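Local atomic coordinates of extracellular solute-binding protein, family 5 (Chelativorans sp., PDB entry 6WM6), a protein that binds EDTA and other aminopolycarboxylates in the periplasm, probably delivering them to an ABC transporter for uptake. Residues 62-67 with 187-192; 56-61 with 225-230. All coordinates share one frame; numbering follows the deposited sequence.

Contact 1. Residues 62-67 with 187-192; sequences NVTSAL and FMFLYP
Val-63 lays its CG1 methyl over one face of the Phe-189 ring, 3.8 Å from the ring centroid and only 14° off the normal, a CH-pi contact. The torsion that does this places CG1 between the backbone N and the carbonyl carbon (chi1 75°). On the opposite face of the ring lies CG of Met-188, so the phenyl group is sandwiched between a valine methyl and its own neighbour's side chain. Thr-64 adds a second methyl: its CG2 slides past the base of the same side chain, 3.7 Å from Phe-189 CB, and also meets the Tyr-191 ring at its edge. With an alanine in place of Phe-189, the CG1 methyl of Val-63 would probably lose the ring face it rests on, opening a gap between the two loops, while Thr-64 would keep its touch on CB.

No direct hydrogen bond crosses the contact; the polar link is made by water. One water accepts from the backbone N of Val-63 at 3.0 Å and lies 2.8 Å from OH of Tyr-191, in the plane of the tyrosine ring. Asn-62 shapes the first loop from within. Its CG stands anti to the backbone N (chi1 178°), which swings OD1 back over the type I turn of Asn-62 to Ser-65 to accept from Thr-64 OG1 at 2.8 Å. The same threonine hydroxyl is also hydrogen-bonded to Tyr-206 OH. Asn-62 O, which closes the turn, accepts from both the backbone N and OG of Ser-65.

This is thus a buried contact between two loops: helix 202-212 packs on Asn-62 and Tyr-191, helix 131-141 touches Thr-64, helix 71-77 covers Val-63, and Pro-192 is the N-cap of helix 193-196.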
loop_
_atom_site.group_PDB
_atom_site.type_symbol
_atom_site.label_atom_id
_atom_site.label_comp_id
_atom_site.label_asym_id
_atom_site.label_seq_id
_atom_site.Cartn_x
_atom_site.Cartn_y
_atom_site.Cartn_z
ATOM N N ASN A 62 -12.743 -6.966 -7.824
ATOM C CA ASN A 62 -13.180 -5.666 -7.328
ATOM C C ASN A 62 -12.188 -5.203 -6.268
ATOM O O ASN A 62 -12.292 -5.567 -5.091
ATOM C CB ASN A 62 -14.601 -5.801 -6.780
ATOM C CG ASN A 62 -15.137 -4.521 -6.197
ATOM O OD1 ASN A 62 -14.434 -3.495 -6.101
ATOM N ND2 ASN A 62 -16.424 -4.565 -5.803
ATOM N N VAL A 63 -11.234 -4.374 -6.681
ATOM C CA VAL A 63 -10.145 -3.974 -5.787
ATOM C C VAL A 63 -10.646 -3.187 -4.592
ATOM O O VAL A 63 -9.947 -3.086 -3.575
ATOM C CB VAL A 63 -9.067 -3.200 -6.573
ATOM C CG1 VAL A 63 -9.508 -1.787 -6.890
ATOM C CG2 VAL A 63 -7.750 -3.208 -5.799
ATOM N N THR A 64 -11.823 -2.567 -4.699
ATOM C CA THR A 64 -12.382 -1.769 -3.619
ATOM C C THR A 64 -13.043 -2.618 -2.546
ATOM O O THR A 64 -13.401 -2.093 -1.479
ATOM C CB THR A 64 -13.332 -0.680 -4.114
ATOM O OG1 THR A 64 -14.599 -1.245 -4.496
ATOM C CG2 THR A 64 -12.728 0.074 -5.303
ATOM N N SER A 65 -13.265 -3.902 -2.804
ATOM C CA SER A 65 -13.906 -4.768 -1.822
ATOM C C SER A 65 -12.897 -5.246 -0.794
ATOM O O SER A 65 -11.683 -5.171 -1.003
ATOM C CB SER A 65 -14.568 -5.970 -2.508
ATOM O OG SER A 65 -13.611 -6.904 -3.007
ATOM N N ALA A 66 -13.414 -5.762 0.323
ATOM C CA ALA A 66 -12.524 -6.257 1.370
ATOM C C ALA A 66 -11.618 -7.364 0.847
ATOM O O ALA A 66 -10.410 -7.371 1.120
ATOM C CB ALA A 66 -13.338 -6.750 2.563
ATOM N N LEU A 67 -12.175 -8.302 0.073
ATOM C CA LEU A 67 -11.391 -9.442 -0.386
ATOM C C LEU A 67 -10.582 -9.143 -1.635
ATOM O O LEU A 67 -9.584 -9.822 -1.888
ATOM C CB LEU A 67 -12.303 -10.638 -0.644
ATOM C CG LEU A 67 -13.068 -11.160 0.579
ATOM C CD1 LEU A 67 -13.928 -12.357 0.215
ATOM C CD2 LEU A 67 -12.102 -11.519 1.691
ATOM N N PHE A 187 -13.204 8.440 -5.568
ATOM C CA PHE A 187 -13.515 8.064 -6.943
ATOM C C PHE A 187 -12.264 7.632 -7.708
ATOM O O PHE A 187 -12.130 7.892 -8.906
ATOM C CB PHE A 187 -14.270 9.185 -7.668
ATOM C CG PHE A 187 -15.456 9.676 -6.909
ATOM C CD1 PHE A 187 -16.609 8.921 -6.835
ATOM C CD2 PHE A 187 -15.409 10.868 -6.254
ATOM C CE1 PHE A 187 -17.712 9.363 -6.124
ATOM C CE2 PHE A 187 -16.509 11.327 -5.538
ATOM C CZ PHE A 187 -17.648 10.555 -5.467
ATOM N N MET A 188 -11.345 6.936 -7.033
ATOM C CA MET A 188 -10.143 6.455 -7.694
ATOM C C MET A 188 -10.415 5.206 -8.513
ATOM O O MET A 188 -9.562 4.808 -9.324
ATOM C CB MET A 188 -9.011 6.220 -6.697
ATOM C CG MET A 188 -7.657 6.012 -7.378
ATOM S SD MET A 188 -6.230 6.042 -6.282
ATOM C CE MET A 188 -6.185 7.762 -5.840
ATOM N N PHE A 189 -11.553 4.552 -8.297
ATOM C CA PHE A 189 -11.917 3.347 -9.023
ATOM C C PHE A 189 -13.399 3.444 -9.332
ATOM O O PHE A 189 -14.225 3.392 -8.413
ATOM C CB PHE A 189 -11.623 2.094 -8.201
ATOM C CG PHE A 189 -10.196 2.011 -7.732
ATOM C CD1 PHE A 189 -9.207 1.547 -8.562
ATOM C CD2 PHE A 189 -9.880 2.423 -6.454
ATOM C CE1 PHE A 189 -7.879 1.506 -8.114
ATOM C CE2 PHE A 189 -8.552 2.375 -6.004
ATOM C CZ PHE A 189 -7.575 1.914 -6.845
ATOM N N LEU A 190 -13.750 3.611 -10.600
ATOM C CA LEU A 190 -15.135 3.720 -11.031
ATOM C C LEU A 190 -15.555 2.468 -11.792
ATOM O O LEU A 190 -14.774 1.907 -12.562
ATOM C CB LEU A 190 -15.328 4.954 -11.924
ATOM C CG LEU A 190 -15.145 6.292 -11.221
ATOM C CD1 LEU A 190 -15.132 7.424 -12.225
ATOM C CD2 LEU A 190 -16.262 6.496 -10.208
ATOM N N TYR A 191 -16.807 2.052 -11.585
ATOM C CA TYR A 191 -17.393 0.849 -12.154
ATOM C C TYR A 191 -18.630 1.214 -12.962
ATOM O O TYR A 191 -19.293 2.225 -12.695
ATOM C CB TYR A 191 -17.707 -0.163 -11.038
ATOM C CG TYR A 191 -16.429 -0.577 -10.345
ATOM C CD1 TYR A 191 -15.661 -1.625 -10.844
ATOM C CD2 TYR A 191 -15.935 0.118 -9.247
ATOM C CE1 TYR A 191 -14.469 -1.989 -10.262
ATOM C CE2 TYR A 191 -14.727 -0.246 -8.648
ATOM C CZ TYR A 191 -14.006 -1.302 -9.167
ATOM O OH TYR A 191 -12.778 -1.662 -8.602
ATOM N N PRO A 192 -18.982 0.406 -13.975
ATOM C CA PRO A 192 -20.094 0.793 -14.861
ATOM C C PRO A 192 -21.467 0.584 -14.227
ATOM O O PRO A 192 -22.001 -0.544 -14.178
ATOM C CB PRO A 192 -19.882 -0.100 -16.089
ATOM C CG PRO A 192 -19.187 -1.318 -15.529
ATOM C CD PRO A 192 -18.248 -0.765 -14.483
HETATM O O HOH W 1 -11.137 -3.694 -9.574
#

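Contact 2. Residues 56-61 with 225-230; sequences RDITNW and ESFDPG. With SO4 (sulfate ion), chain B.
Trp-61 drives the edge of its six-membered ring into the face of Phe-227, and this aromatic packing, a T-shaped stack with centroids 5.1 Å apart and planes at 87°, carries most of the contact. CZ2 leads, sitting over the centre of the phenyl ring and 3.8 Å from Phe-227 CG. Behind this edge the indole is itself covered, with Ile-58 CG2 over the centre of one face. The opposite face of Phe-227 is met by N of Pro-229, so the phenyl ring is enclosed between the indole edge and the turn that follows its own strand. Phe-227 reaches across with CG anti to its backbone N (chi1 177°), and apolar packing continues at its far end, where CZ lies 4.0 Å from Ile-58 CB.

Hydrogen bonding adds one tie between the segments. Gly-230 N donates to Asp-57 OD1 at 2.9 Å, reaching the oxygen from above the carboxylate plane, 52° out of it. The same oxygen receives a weak bond from Ile-58 N, and it also lies at the edge of the Phe-227 ring, near its plane, beside CZ. Positive phi at Gly-230 suits a residue without a side chain.

A weak hydrogen bond is made next door. Arg-56, which takes no part in the contact with 225-230, gives it from NH2, 3.3 Å from O2 of a sulfate probably taken up from the crystallisation liquor; Tyr-460 OH and Ala-71 N also hold this ion.

In the fold, this is a loop closing over a sheet edge: Phe-227 lies next to the end of strand 222-228, an outer strand of the mixed sheet, Ile-256 of strand 251-256 touches Asp-57 and Phe-227, and helix 71-77 packs against Ile-58 and Trp-61.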
loop_
_atom_site.group_PDB
_atom_site.type_symbol
_atom_site.label_atom_id
_atom_site.label_comp_id
_atom_site.label_asym_id
_atom_site.label_seq_id
_atom_site.Cartn_x
_atom_site.Cartn_y
_atom_site.Cartn_z
ATOM N N ARG A 56 -0.474 -13.658 -7.127
ATOM C CA ARG A 56 -1.699 -14.241 -6.601
ATOM C C ARG A 56 -2.632 -14.609 -7.752
ATOM O O ARG A 56 -2.635 -13.952 -8.804
ATOM C CB ARG A 56 -2.459 -13.253 -5.693
ATOM C CG ARG A 56 -1.679 -12.668 -4.534
ATOM C CD ARG A 56 -2.511 -11.571 -3.870
ATOM N NE ARG A 56 -1.844 -10.941 -2.737
ATOM C CZ ARG A 56 -1.965 -11.342 -1.474
ATOM N NH1 ARG A 56 -2.725 -12.384 -1.167
ATOM N NH2 ARG A 56 -1.320 -10.694 -0.514
ATOM N N ASP A 57 -3.441 -15.650 -7.547
ATOM C CA ASP A 57 -4.559 -15.901 -8.441
ATOM C C ASP A 57 -5.613 -14.809 -8.248
ATOM O O ASP A 57 -5.618 -14.096 -7.241
ATOM C CB ASP A 57 -5.162 -17.279 -8.160
ATOM C CG ASP A 57 -6.174 -17.726 -9.216
ATOM O OD1 ASP A 57 -6.191 -17.202 -10.344
ATOM O OD2 ASP A 57 -6.981 -18.642 -8.911
ATOM N N ILE A 58 -6.486 -14.655 -9.240
ATOM C CA ILE A 58 -7.567 -13.676 -9.182
ATOM C C ILE A 58 -8.859 -14.428 -8.868
ATOM O O ILE A 58 -9.391 -15.153 -9.719
ATOM C CB ILE A 58 -7.728 -12.907 -10.500
ATOM C CG1 ILE A 58 -6.406 -12.304 -10.975
ATOM C CG2 ILE A 58 -8.801 -11.827 -10.330
ATOM C CD1 ILE A 58 -5.840 -11.270 -10.060
ATOM N N THR A 59 -9.385 -14.241 -7.659
ATOM C CA THR A 59 -10.695 -14.762 -7.290
ATOM C C THR A 59 -11.706 -13.664 -7.014
ATOM O O THR A 59 -12.891 -13.960 -6.842
ATOM C CB THR A 59 -10.589 -15.671 -6.053
ATOM O OG1 THR A 59 -9.952 -14.962 -4.994
ATOM C CG2 THR A 59 -9.771 -16.908 -6.402
ATOM N N ASN A 60 -11.269 -12.414 -6.990
ATOM C CA ASN A 60 -12.119 -11.252 -6.757
ATOM C C ASN A 60 -11.564 -10.149 -7.646
ATOM O O ASN A 60 -10.369 -9.865 -7.600
ATOM C CB ASN A 60 -12.082 -10.854 -5.273
ATOM C CG ASN A 60 -13.061 -9.742 -4.936
ATOM O OD1 ASN A 60 -13.071 -8.675 -5.578
ATOM N ND2 ASN A 60 -13.855 -9.953 -3.910
ATOM N N TRP A 61 -12.426 -9.562 -8.472
ATOM C CA TRP A 61 -12.042 -8.611 -9.487
ATOM C C TRP A 61 -12.322 -7.177 -9.069
ATOM O O TRP A 61 -12.123 -6.266 -9.878
ATOM C CB TRP A 61 -12.776 -8.906 -10.795
ATOM C CG TRP A 61 -12.339 -10.184 -11.405
ATOM C CD1 TRP A 61 -12.852 -11.426 -11.158
ATOM C CD2 TRP A 61 -11.296 -10.347 -12.366
ATOM N NE1 TRP A 61 -12.177 -12.359 -11.908
ATOM C CE2 TRP A 61 -11.216 -11.721 -12.652
ATOM C CE3 TRP A 61 -10.416 -9.470 -13.008
ATOM C CZ2 TRP A 61 -10.293 -12.236 -13.563
ATOM C CZ3 TRP A 61 -9.509 -9.983 -13.905
ATOM C CH2 TRP A 61 -9.452 -11.353 -14.173
ATOM N N GLU A 225 -9.887 -10.202 -22.577
ATOM C CA GLU A 225 -10.268 -11.166 -23.601
ATOM C C GLU A 225 -10.560 -12.541 -23.009
ATOM O O GLU A 225 -11.530 -13.187 -23.426
ATOM C CB GLU A 225 -9.165 -11.274 -24.658
ATOM C CG GLU A 225 -9.479 -12.243 -25.796
ATOM C CD GLU A 225 -8.345 -12.355 -26.800
ATOM O OE1 GLU A 225 -7.277 -12.904 -26.450
ATOM O OE2 GLU A 225 -8.511 -11.874 -27.946
ATOM N N SER A 226 -9.735 -13.014 -22.073
ATOM C CA SER A 226 -9.941 -14.312 -21.462
ATOM C C SER A 226 -9.244 -14.378 -20.113
ATOM O O SER A 226 -8.315 -13.612 -19.823
ATOM C CB SER A 226 -9.420 -15.454 -22.348
ATOM O OG SER A 226 -8.009 -15.366 -22.487
ATOM N N PHE A 227 -9.704 -15.315 -19.292
ATOM C CA PHE A 227 -9.101 -15.610 -18.005
ATOM C C PHE A 227 -9.018 -17.114 -17.831
ATOM O O PHE A 227 -10.047 -17.802 -17.874
ATOM C CB PHE A 227 -9.906 -15.010 -16.857
ATOM C CG PHE A 227 -9.376 -15.345 -15.500
ATOM C CD1 PHE A 227 -8.053 -15.083 -15.172
ATOM C CD2 PHE A 227 -10.202 -15.920 -14.538
ATOM C CE1 PHE A 227 -7.559 -15.385 -13.916
ATOM C CE2 PHE A 227 -9.717 -16.214 -13.282
ATOM C CZ PHE A 227 -8.398 -15.942 -12.965
ATOM N N ASP A 228 -7.804 -17.625 -17.641
ATOM C CA ASP A 228 -7.567 -19.029 -17.345
ATOM C C ASP A 228 -7.235 -19.107 -15.861
ATOM O O ASP A 228 -6.120 -18.730 -15.458
ATOM C CB ASP A 228 -6.415 -19.569 -18.195
ATOM C CG ASP A 228 -6.212 -21.062 -18.027
ATOM O OD1 ASP A 228 -7.052 -21.713 -17.369
ATOM O OD2 ASP A 228 -5.209 -21.582 -18.559
ATOM N N PRO A 229 -8.161 -19.549 -15.010
ATOM C CA PRO A 229 -7.945 -19.472 -13.559
ATOM C C PRO A 229 -6.635 -20.099 -13.111
ATOM O O PRO A 229 -6.272 -21.206 -13.522
ATOM C CB PRO A 229 -9.155 -20.230 -12.987
ATOM C CG PRO A 229 -10.210 -20.037 -14.009
ATOM C CD PRO A 229 -9.515 -20.047 -15.340
ATOM N N GLY A 230 -5.922 -19.372 -12.252
ATOM C CA GLY A 230 -4.650 -19.813 -11.748
ATOM C C GLY A 230 -3.509 -19.734 -12.735
ATOM O O GLY A 230 -2.390 -20.129 -12.387
HETATM S S SO4 B . -0.794 -6.122 -0.342
HETATM O O1 SO4 B . -1.091 -5.404 -1.585
HETATM O O2 SO4 B . -0.437 -7.495 -0.660
HETATM O O3 SO4 B . 0.337 -5.455 0.360
HETATM O O4 SO4 B . -1.980 -6.106 0.507
#

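Contacts 1 and 2 draw on consecutive halves of one loop, running from strand 49-54 to helix 71-77, and their centres lie about 16 Å apart on the same side of the chain's centre. Along the sequence they are nested: 56-61 and 62-67 come first, then 187-192, and 225-230 closes the outer circuit. One end of the loop is tied to the edge of the mixed sheet holding strand 222-228, the other to the loop before helix 193-196, with helix 71-77 touching both contacts. They also meet each other, Leu-67 packing on Asn-60. A single irregular segment therefore joins parts of this solute-binding protein that are far apart in sequence.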